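PDB 2CAL: rusticyanin, which is a periplasmic blue copper protein that carries electrons from cytochrome c552 to the A-type oxidase in iron respiration. Local coordinates for residues Y135-I139 / P140-A144; S52-H56 / D57-P61. The protein carries 1 engineered substitution. All blocks are in the same frame, centred on the assembly; numbering follows the deposited sequence.

Contact 1. Residues Y135-I139 / P140-A144; sequences YVCQI and PGMAA. Engineered in segment 140-144: Met142 (natural residue His). With CU1 (copper (I) ion), chain B.
With SG trans to its backbone N (chi1 -180°), Cys137 presents its sulfur to the copper ion, while Met142, whose CG lies beside its own backbone N (chi1 -64°), sets that CG 3.4 Å from CU and against Ile139 CB. Met142 CB comes within 4.2 Å of Cys137 SG. The sulfur binds copper at 2.1 Å from SG to CU; His84 and Met147 complete the metal site seen here. Met142 is engineered in place of a natural histidine at a position expected to bind copper. Its chain is bent at chi2 and chi3, and in this conformer, one of two, SD is not a ligand.

The chain turns back on itself after Ile139. Met142 N donates to Ile139 O at 3.1 Å and 167°, closing a type II beta turn with Pro140 and Gly141 at its corners, the second of which calls for the positive phi that glycine readily takes. Farther back, the Ala143 methyl meets Val136 CG1, CB to CG1 3.6 Å, bringing the loop onto the end of strand 131-136. A water bridges three backbone atoms of the bend, accepting from Ala143 N and lying 2.7 Å from both Cys137 O and Ile139 O.

This is the ligand loop of a cupredoxin, running from the copper cysteine toward Met147. Ile139 N also donates to Cys137 SG, at 3.4 Å from N to SG. That second-shell N-H would be expected to draw negative charge from the thiolate and favour the reduced, copper(I) state, consistent with a site tuned for electron transfer.

Contact 2. Residues S52-H56 / D57-P61; sequences SFEVH and DKKNP
Asn60 and Phe53 pair tightly at the end of a beta hairpin away from its turn, each bonding to the other. The backbone N of Asn60 gives a nearly straight bond to Phe53 O (2.8 Å, 175°), and the amide oxygen OD1 accepts from Phe53 N at 2.9 Å, the donor tilted 27° from the amide plane. With chi1 -61° Asn60 turns its amide toward the backbone N of Phe53, with OD1 at the ring edge. Lys59 lays its CG beside Ser52 CB (3.8 Å) before its end leads away. Pro61 CG folds back on Val55 CB at 3.9 Å.

Toward the turn the hairpin becomes more exposed, though Val55 and Lys58 still form a hydrogen-bonded antiparallel pair, closed by a type I' turn in which His56 and Asp57 take left-handed conformations. Asp57 is exposed, and the chain of Lys58 bends away to a weak, long ion pair with Asp28.

Leu45 N meets the buried OE1 of Glu54, while Ser52 OG lies within hydrogen-bonding reach of both Glu54 OE2 and Pro49 O. The Asn60 amide continues the pairing one residue past strand 58-59, with a side-chain oxygen as the acceptor for Phe53 N.

In the fold
From the N terminus the chain reaches contact 2 first: the hairpin 53-55/58-59 closes on itself at the edge of one sheet, beside strand 36-43, and residue 62 then enters the other sheet of the cupredoxin sandwich. Contact 1 comes much later, where strand 131-136 of that second sheet runs into the copper loop leading to strand 148-153. The two local turns lie in series, neither enclosing the other, with centres about 15 Å apart. They nevertheless meet in the interior: Tyr135 OH lies 2.7 Å from Pro61 O, a probable hydrogen bond, and its ring packs on Phe53, whose CZ approaches Cys137 N. Phe53 thus carries the hairpin up to the copper site.

Contact 1. Residues Y135-I139 / P140-A144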
# COMPACT_ATOMS: atom_id res chain seq x y z
N TYR A 135 4.83 3.58 -4.04
CA TYR A 135 4.37 3.27 -2.67
C TYR A 135 5.49 2.45 -2.05
O TYR A 135 5.99 1.49 -2.62
CB TYR A 135 3.02 2.55 -2.61
CG TYR A 135 2.83 1.32 -3.44
CD1 TYR A 135 2.51 1.35 -4.81
CD2 TYR A 135 2.98 0.07 -2.87
CE1 TYR A 135 2.35 0.20 -5.55
CE2 TYR A 135 2.80 -1.09 -3.60
CZ TYR A 135 2.47 -1.04 -4.95
OH TYR A 135 2.33 -2.22 -5.63
N VAL A 136 5.93 2.87 -0.85
CA VAL A 136 7.15 2.40 -0.23
C VAL A 136 6.92 2.16 1.25
O VAL A 136 6.23 2.91 1.95
CB VAL A 136 8.26 3.46 -0.43
CG1 VAL A 136 9.64 3.06 0.07
CG2 VAL A 136 8.42 3.89 -1.90
N CYS A 137 7.57 1.11 1.78
CA CYS A 137 7.67 0.89 3.21
C CYS A 137 8.93 1.56 3.79
O CYS A 137 9.99 1.47 3.19
CB CYS A 137 7.68 -0.63 3.52
SG CYS A 137 7.80 -0.92 5.33
N GLN A 138 8.73 2.22 4.93
CA GLN A 138 9.86 2.93 5.55
C GLN A 138 10.57 2.14 6.65
O GLN A 138 11.52 2.66 7.22
CB GLN A 138 9.34 4.24 6.19
CG GLN A 138 9.03 5.31 5.13
CD GLN A 138 8.87 6.65 5.80
OE1 GLN A 138 7.93 7.08 6.48
NE2 GLN A 138 9.89 7.45 5.55
N ILE A 139 10.13 0.92 6.97
CA ILE A 139 10.90 0.14 7.98
C ILE A 139 12.28 -0.07 7.43
O ILE A 139 12.41 -0.53 6.30
CB ILE A 139 10.18 -1.18 8.30
CG1 ILE A 139 8.87 -0.99 9.04
CG2 ILE A 139 11.15 -2.08 9.07
CD1 ILE A 139 8.96 -0.58 10.48
N PRO A 140 13.38 0.21 8.19
CA PRO A 140 14.72 0.06 7.62
C PRO A 140 14.98 -1.26 6.95
O PRO A 140 14.64 -2.32 7.49
CB PRO A 140 15.61 0.26 8.87
CG PRO A 140 14.80 1.27 9.65
CD PRO A 140 13.36 0.76 9.55
N GLY A 141 15.50 -1.19 5.73
CA GLY A 141 15.91 -2.29 4.88
C GLY A 141 14.85 -2.85 3.97
O GLY A 141 15.18 -3.59 3.05
N MET A 142 13.57 -2.55 4.23
CA MET A 142 12.53 -3.21 3.46
C MET A 142 12.43 -2.75 2.01
O MET A 142 12.38 -3.56 1.09
CB MET A 142 11.19 -3.01 4.15
CG MET A 142 11.07 -3.65 5.53
SD MET A 142 11.20 -5.42 5.62
CE MET A 142 12.92 -5.68 6.06
N ALA A 143 12.43 -1.42 1.81
CA ALA A 143 12.40 -0.91 0.42
C ALA A 143 13.65 -1.31 -0.33
O ALA A 143 13.57 -1.59 -1.51
CB ALA A 143 12.20 0.60 0.49
N ALA A 144 14.80 -1.34 0.32
CA ALA A 144 16.06 -1.74 -0.27
C ALA A 144 16.04 -3.16 -0.74
O ALA A 144 16.79 -3.54 -1.63
CB ALA A 144 17.18 -1.56 0.77
CU CU1 B . 7.70 -3.06 5.31
O HOH W 1 12.48 0.69 3.87

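Contact 2. Residues S52-H56 / D57-P61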
# COMPACT_ATOMS: atom_id res chain seq x y z
N SER A 52 7.07 -7.53 0.81
CA SER A 52 6.29 -7.08 -0.35
C SER A 52 4.95 -6.56 0.10
O SER A 52 4.45 -6.84 1.20
CB SER A 52 6.09 -8.19 -1.37
OG SER A 52 5.19 -9.21 -0.86
N PHE A 53 4.31 -5.78 -0.77
CA PHE A 53 2.92 -5.40 -0.69
C PHE A 53 2.08 -6.25 -1.67
O PHE A 53 2.57 -6.49 -2.79
CB PHE A 53 2.70 -3.93 -1.10
CG PHE A 53 3.36 -2.91 -0.20
CD1 PHE A 53 2.80 -2.58 1.03
CD2 PHE A 53 4.53 -2.26 -0.61
CE1 PHE A 53 3.38 -1.57 1.81
CE2 PHE A 53 5.09 -1.25 0.14
CZ PHE A 53 4.50 -0.91 1.35
N GLU A 54 0.89 -6.61 -1.25
CA GLU A 54 -0.06 -7.25 -2.16
C GLU A 54 -1.23 -6.28 -2.38
O GLU A 54 -1.78 -5.68 -1.43
CB GLU A 54 -0.55 -8.59 -1.61
CG GLU A 54 0.44 -9.74 -1.85
CD GLU A 54 1.75 -9.56 -1.08
OE1 GLU A 54 1.76 -9.53 0.16
OE2 GLU A 54 2.74 -9.51 -1.84
N VAL A 55 -1.62 -6.19 -3.64
CA VAL A 55 -2.78 -5.40 -4.04
C VAL A 55 -3.52 -6.27 -5.07
O VAL A 55 -2.93 -6.67 -6.07
CB VAL A 55 -2.41 -4.03 -4.67
CG1 VAL A 55 -3.67 -3.27 -5.10
CG2 VAL A 55 -1.63 -3.19 -3.69
N HIS A 56 -4.79 -6.52 -4.80
CA HIS A 56 -5.63 -7.33 -5.71
C HIS A 56 -4.97 -8.68 -5.98
O HIS A 56 -4.96 -9.23 -7.07
CB HIS A 56 -5.95 -6.58 -7.03
CG HIS A 56 -7.31 -6.97 -7.57
ND1 HIS A 56 -8.35 -6.10 -7.53
CD2 HIS A 56 -7.77 -8.12 -8.07
CE1 HIS A 56 -9.44 -6.69 -8.03
NE2 HIS A 56 -9.11 -7.92 -8.38
N ASP A 57 -4.34 -9.26 -4.92
CA ASP A 57 -3.71 -10.54 -4.93
C ASP A 57 -2.44 -10.62 -5.77
O ASP A 57 -1.96 -11.72 -6.05
CB ASP A 57 -4.66 -11.66 -5.39
CG ASP A 57 -4.41 -12.95 -4.63
OD1 ASP A 57 -4.06 -12.93 -3.45
OD2 ASP A 57 -4.60 -13.97 -5.31
N LYS A 58 -1.88 -9.47 -6.14
CA LYS A 58 -0.64 -9.40 -6.91
C LYS A 58 0.48 -8.79 -6.06
O LYS A 58 0.22 -7.95 -5.20
CB LYS A 58 -0.80 -8.54 -8.18
CG LYS A 58 -1.89 -9.04 -9.14
CD LYS A 58 -1.58 -10.46 -9.65
CE LYS A 58 -0.33 -10.52 -10.50
NZ LYS A 58 0.04 -11.93 -10.86
N LYS A 59 1.71 -9.21 -6.28
CA LYS A 59 2.90 -8.73 -5.58
C LYS A 59 3.42 -7.45 -6.23
O LYS A 59 3.82 -7.43 -7.40
CB LYS A 59 4.00 -9.80 -5.58
CG LYS A 59 5.28 -9.44 -4.84
CD LYS A 59 6.46 -10.39 -5.05
CE LYS A 59 7.28 -9.95 -6.25
NZ LYS A 59 8.65 -9.49 -5.87
N ASN A 60 3.48 -6.38 -5.43
CA ASN A 60 4.01 -5.07 -5.84
C ASN A 60 3.58 -4.65 -7.24
O ASN A 60 4.42 -4.20 -8.05
CB ASN A 60 5.53 -5.07 -5.72
CG ASN A 60 6.06 -5.31 -4.35
OD1 ASN A 60 5.44 -4.95 -3.32
ND2 ASN A 60 7.22 -5.95 -4.24
N PRO A 61 2.31 -4.77 -7.60
CA PRO A 61 1.92 -4.44 -8.96
C PRO A 61 2.00 -2.96 -9.21
O PRO A 61 1.93 -2.10 -8.32
CB PRO A 61 0.48 -4.96 -9.02
CG PRO A 61 -0.02 -4.72 -7.63
CD PRO A 61 1.16 -5.11 -6.75